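Local coordinates for metastasis-associated protein MTA1 (Homo sapiens, PDB 6G16) that probably serves as a scaffold subunit of the NuRD chromatin-remodelling complex, using its R1 region to recruit a histone-binding RBBP4/7-type protein, at residues B[19-24]-B[45-50]; B[31-34]-B[39-42]. One frame throughout, in Å; residues are numbered along the deposited sequence.

Contact 1: residues B[19-24]-B[45-50]; sequences RIARRL and AAIKAE
Ile-47 has chi1 at -67°, which sets its CG2 branch anti to the backbone N, and this methyl is the one that meets Ala-21, with CG2 of Ile-47 lying 4.4 Å from CB of Ala-21. The methyl of Ala-21 points at helix 44-53, and its shortness lets the two backbones close to 7.1 Å between the CA atoms of Ala-21 and Ile-47. One turn further on, Glu-50 has CG nearly anti to its N (chi1 -153°), and its extended chain carries the carboxylate to the C-terminal end of helix 16-24. There OE1 of Glu-50 stands 4.4 Å from the backbone O of Leu-24: two acceptors side by side, without a hydrogen bond. The carboxylate is held from elsewhere, since OE2 makes a salt bridge to Arg-54. Leu-24 turns its CB toward the same helix. The spacing here is wider, 8.3 Å between the CA atoms of Leu-24 and Glu-50. The CB of Arg-22 is directed away from helix 44-53; outside this contact, the guanidinium groups of Arg-22 and Arg-23 are each paired with an acidic side chain on the chain of another protein. Ile-47 also packs on Ile-28 and Leu-29, and Glu-50 on Ile-28, so helix 26-29 lies beside the seam between helices 16-24 and 44-53.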
loop_
_atom_site.group_PDB
_atom_site.type_symbol
_atom_site.label_atom_id
_atom_site.label_comp_id
_atom_site.label_asym_id
_atom_site.label_seq_id
_atom_site.Cartn_x
_atom_site.Cartn_y
_atom_site.Cartn_z
ATOM N N ARG B 19 21.642 0.667 -15.739
ATOM C CA ARG B 19 21.042 1.979 -15.519
ATOM C C ARG B 19 21.383 2.974 -16.623
ATOM O O ARG B 19 20.493 3.672 -17.136
ATOM C CB ARG B 19 21.453 2.570 -14.178
ATOM C CG ARG B 19 20.941 1.816 -12.982
ATOM C CD ARG B 19 20.916 2.703 -11.735
ATOM N NE ARG B 19 20.403 1.957 -10.590
ATOM C CZ ARG B 19 21.078 1.015 -9.925
ATOM N NH1 ARG B 19 22.341 0.706 -10.265
ATOM N NH2 ARG B 19 20.494 0.365 -8.909
ATOM N N ILE B 20 22.658 3.049 -16.988
ATOM C CA ILE B 20 23.077 3.954 -18.078
ATOM C C ILE B 20 22.625 3.462 -19.449
ATOM O O ILE B 20 22.317 4.271 -20.325
ATOM C CB ILE B 20 24.596 4.275 -18.064
ATOM C CG1 ILE B 20 25.448 3.007 -18.300
ATOM C CG2 ILE B 20 24.945 5.036 -16.767
ATOM C CD1 ILE B 20 26.753 2.932 -17.486
ATOM N N ALA B 21 22.555 2.152 -19.634
ATOM C CA ALA B 21 22.014 1.618 -20.872
ATOM C C ALA B 21 20.558 2.065 -21.096
ATOM O O ALA B 21 20.161 2.371 -22.223
ATOM C CB ALA B 21 22.102 0.098 -20.879
ATOM N N ARG B 22 19.774 2.071 -20.022
ATOM C CA ARG B 22 18.371 2.467 -20.088
ATOM C C ARG B 22 18.249 3.909 -20.576
ATOM O O ARG B 22 17.317 4.239 -21.318
ATOM C CB ARG B 22 17.689 2.309 -18.718
ATOM C CG ARG B 22 17.492 0.868 -18.280
ATOM C CD ARG B 22 16.628 0.726 -17.044
ATOM N NE ARG B 22 17.060 1.613 -15.973
ATOM C CZ ARG B 22 17.267 1.277 -14.700
ATOM N NH1 ARG B 22 17.089 0.042 -14.257
ATOM N NH2 ARG B 22 17.638 2.224 -13.842
ATOM N N ARG B 23 19.185 4.765 -20.159
ATOM C CA ARG B 23 19.168 6.173 -20.591
ATOM C C ARG B 23 19.682 6.299 -22.018
ATOM O O ARG B 23 18.997 6.859 -22.871
ATOM C CB ARG B 23 19.923 7.072 -19.617
ATOM C CG ARG B 23 19.119 7.344 -18.348
ATOM C CD ARG B 23 19.687 8.496 -17.532
ATOM N NE ARG B 23 18.893 8.822 -16.336
ATOM C CZ ARG B 23 17.864 9.678 -16.280
ATOM N NH1 ARG B 23 17.440 10.321 -17.363
ATOM N NH2 ARG B 23 17.243 9.892 -15.120
ATOM N N LEU B 24 20.845 5.722 -22.296
ATOM C CA LEU B 24 21.387 5.690 -23.662
ATOM C C LEU B 24 20.441 5.185 -24.736
ATOM O O LEU B 24 20.392 5.760 -25.822
ATOM C CB LEU B 24 22.635 4.806 -23.721
ATOM C CG LEU B 24 23.975 5.472 -23.381
ATOM C CD1 LEU B 24 25.099 4.621 -23.988
ATOM C CD2 LEU B 24 24.056 6.930 -23.887
ATOM N N ALA B 45 18.058 -7.610 -26.238
ATOM C CA ALA B 45 19.136 -7.816 -27.223
ATOM C C ALA B 45 19.498 -6.496 -27.917
ATOM O O ALA B 45 20.641 -6.001 -27.796
ATOM C CB ALA B 45 18.737 -8.882 -28.254
ATOM N N ALA B 46 18.495 -5.909 -28.577
ATOM C CA ALA B 46 18.658 -4.599 -29.215
ATOM C C ALA B 46 19.299 -3.554 -28.278
ATOM O O ALA B 46 20.224 -2.848 -28.689
ATOM C CB ALA B 46 17.324 -4.108 -29.737
ATOM N N ILE B 47 18.824 -3.488 -27.031
ATOM C CA ILE B 47 19.339 -2.532 -26.035
ATOM C C ILE B 47 20.812 -2.780 -25.755
ATOM O O ILE B 47 21.585 -1.821 -25.747
ATOM C CB ILE B 47 18.523 -2.560 -24.714
ATOM C CG1 ILE B 47 17.106 -2.023 -24.967
ATOM C CG2 ILE B 47 19.205 -1.745 -23.605
ATOM C CD1 ILE B 47 16.131 -2.283 -23.824
ATOM N N LYS B 48 21.179 -4.048 -25.534
ATOM C CA LYS B 48 22.572 -4.424 -25.203
ATOM C C LYS B 48 23.527 -4.097 -26.367
ATOM O O LYS B 48 24.637 -3.585 -26.172
ATOM C CB LYS B 48 22.665 -5.913 -24.855
ATOM C CG LYS B 48 22.121 -6.227 -23.470
ATOM C CD LYS B 48 21.946 -7.718 -23.235
ATOM C CE LYS B 48 20.976 -7.975 -22.094
ATOM N NZ LYS B 48 20.828 -9.435 -21.855
ATOM N N ALA B 49 23.070 -4.384 -27.577
ATOM C CA ALA B 49 23.838 -4.080 -28.763
ATOM C C ALA B 49 24.103 -2.594 -28.834
ATOM O O ALA B 49 25.264 -2.165 -28.796
ATOM C CB ALA B 49 23.096 -4.549 -30.004
ATOM N N GLU B 50 23.028 -1.803 -28.887
ATOM C CA GLU B 50 23.174 -0.353 -29.069
ATOM C C GLU B 50 23.884 0.326 -27.891
ATOM O O GLU B 50 24.501 1.366 -28.063
ATOM C CB GLU B 50 21.836 0.321 -29.330
ATOM C CG GLU B 50 21.975 1.608 -30.149
ATOM C CD GLU B 50 20.901 2.657 -29.860
ATOM O OE1 GLU B 50 20.181 2.587 -28.818
ATOM O OE2 GLU B 50 20.797 3.596 -30.682
#

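Contact 2: residues B[31-34]-B[39-42]; sequences PWHA and YLPI
Ala-34 and Ile-42 make the apolar part of this contact, a single methyl-to-methyl approach: CB of Ala-34 lies 4.2 Å from CD1 of Ile-42. Ile-42 keeps CG1 beside its backbone N and anti to the carbonyl carbon, and chi2 of 168° then extends the branch, so the outermost carbon does the touching. The CA atoms of Ala-34 and Ile-42 are 7.3 Å apart, the nearest pair of CA atoms across the two segments. Ile-42 also packs on Leu-29 of helix 26-29, and Ala-34 on an apolar side chain of the other protein in the assembly.

The second kind of contact is methyl against ring. Leu-40, with CB directed at the helix, brings CD2 to 4.5 Å from NE2 of His-33, approaching the imidazole obliquely.

The motif is a helix followed by a return loop: the short helix 31-34 ends, the chain reverses, and 39-42 comes back without regular structure. Leu-40 is extended, Pro-41 and Ile-42 lie near polyproline II, and no hydrogen bond joins them to the helix.

Hydrogen bonds are made to other parts of the structure instead. On the other protein, an acidic side chain bonds to ND1 of His-33 and would tend to favour the protonated imidazole, polar side chains bond to the backbone O of Leu-40 and N of Ile-42, and the backbone bonds to the hydroxyl of Tyr-39. From the loop just after the helix, the side chains of His-37 (through ND1) and Arg-36 (through NE) bond to the backbone O of His-33 and of Trp-32 respectively.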
loop_
_atom_site.group_PDB
_atom_site.type_symbol
_atom_site.label_atom_id
_atom_site.label_comp_id
_atom_site.label_asym_id
_atom_site.label_seq_id
_atom_site.Cartn_x
_atom_site.Cartn_y
_atom_site.Cartn_z
ATOM N N PRO B 31 10.810 3.718 -21.946
ATOM C CA PRO B 31 10.417 3.439 -20.552
ATOM C C PRO B 31 8.981 3.808 -20.201
ATOM O O PRO B 31 8.341 3.100 -19.434
ATOM C CB PRO B 31 11.387 4.307 -19.716
ATOM C CG PRO B 31 12.476 4.726 -20.626
ATOM C CD PRO B 31 11.925 4.678 -22.023
ATOM N N TRP B 32 8.520 4.937 -20.731
ATOM C CA TRP B 32 7.144 5.414 -20.560
ATOM C C TRP B 32 6.132 4.344 -20.994
ATOM O O TRP B 32 5.092 4.149 -20.348
ATOM C CB TRP B 32 6.922 6.736 -21.322
ATOM C CG TRP B 32 7.217 6.671 -22.824
ATOM C CD1 TRP B 32 6.354 6.298 -23.811
ATOM C CD2 TRP B 32 8.471 6.979 -23.479
ATOM N NE1 TRP B 32 6.989 6.355 -25.040
ATOM C CE2 TRP B 32 8.285 6.766 -24.861
ATOM C CE3 TRP B 32 9.729 7.414 -23.024
ATOM C CZ2 TRP B 32 9.308 6.972 -25.803
ATOM C CZ3 TRP B 32 10.746 7.614 -23.957
ATOM C CH2 TRP B 32 10.527 7.395 -25.334
ATOM N N HIS B 33 6.469 3.644 -22.072
ATOM C CA HIS B 33 5.654 2.566 -22.638
ATOM C C HIS B 33 5.855 1.256 -21.883
ATOM O O HIS B 33 4.890 0.635 -21.455
ATOM C CB HIS B 33 6.004 2.409 -24.117
ATOM C CG HIS B 33 5.348 1.249 -24.780
ATOM N ND1 HIS B 33 4.036 1.265 -25.189
ATOM C CD2 HIS B 33 5.832 0.036 -25.127
ATOM C CE1 HIS B 33 3.731 0.108 -25.746
ATOM N NE2 HIS B 33 4.805 -0.656 -25.722
ATOM N N ALA B 34 7.110 0.851 -21.718
ATOM C CA ALA B 34 7.468 -0.345 -20.923
ATOM C C ALA B 34 6.929 -0.331 -19.494
ATOM O O ALA B 34 6.514 -1.357 -18.977
ATOM C CB ALA B 34 8.969 -0.513 -20.887
ATOM N N TYR B 39 4.131 -7.185 -18.937
ATOM C CA TYR B 39 3.980 -8.489 -19.536
ATOM C C TYR B 39 4.310 -8.542 -21.010
ATOM O O TYR B 39 4.034 -9.557 -21.629
ATOM C CB TYR B 39 2.548 -9.007 -19.261
ATOM C CG TYR B 39 2.179 -9.069 -17.786
ATOM C CD1 TYR B 39 3.141 -9.337 -16.824
ATOM C CD2 TYR B 39 0.862 -8.879 -17.351
ATOM C CE1 TYR B 39 2.829 -9.397 -15.483
ATOM C CE2 TYR B 39 0.528 -8.930 -15.985
ATOM C CZ TYR B 39 1.530 -9.202 -15.054
ATOM O OH TYR B 39 1.336 -9.296 -13.674
ATOM N N LEU B 40 4.897 -7.473 -21.558
ATOM C CA LEU B 40 5.520 -7.474 -22.893
ATOM C C LEU B 40 7.028 -7.695 -22.781
ATOM O O LEU B 40 7.695 -7.082 -21.938
ATOM C CB LEU B 40 5.303 -6.173 -23.628
ATOM C CG LEU B 40 4.121 -6.163 -24.581
ATOM C CD1 LEU B 40 2.813 -5.955 -23.800
ATOM C CD2 LEU B 40 4.370 -5.086 -25.639
ATOM N N PRO B 41 7.579 -8.587 -23.617
ATOM C CA PRO B 41 9.020 -8.756 -23.605
ATOM C C PRO B 41 9.704 -7.503 -24.096
ATOM O O PRO B 41 9.412 -7.040 -25.176
ATOM C CB PRO B 41 9.252 -9.900 -24.585
ATOM C CG PRO B 41 7.990 -10.672 -24.573
ATOM C CD PRO B 41 6.902 -9.672 -24.357
ATOM N N ILE B 42 10.577 -6.947 -23.277
ATOM C CA ILE B 42 11.414 -5.839 -23.679
ATOM C C ILE B 42 12.522 -6.374 -24.593
ATOM O O ILE B 42 13.125 -7.401 -24.311
ATOM C CB ILE B 42 12.006 -5.156 -22.425
ATOM C CG1 ILE B 42 10.886 -4.430 -21.701
ATOM C CG2 ILE B 42 13.149 -4.194 -22.785
ATOM C CD1 ILE B 42 11.249 -3.954 -20.320
#

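In the fold
From the N terminus the chain passes strand 11-13 and enters helix 16-24, the first side of contact 1. Helices 26-29 and 31-34 follow, and after only four intervening residues the loop at 39-42 returns to helix 31-34, closing the small inner loop of contact 2. Helix 44-53 then reaches back to helix 16-24, so contact 1 closes the larger loop and encloses contact 2 completely; the two do not cross. Their centres are 14 Å apart, yet they are joined directly: CD1 of Ile-47 packs 3.7 Å from CG2 of Ile-42. Both lie within the MTA R1 domain, and residues of both meet the partner protein.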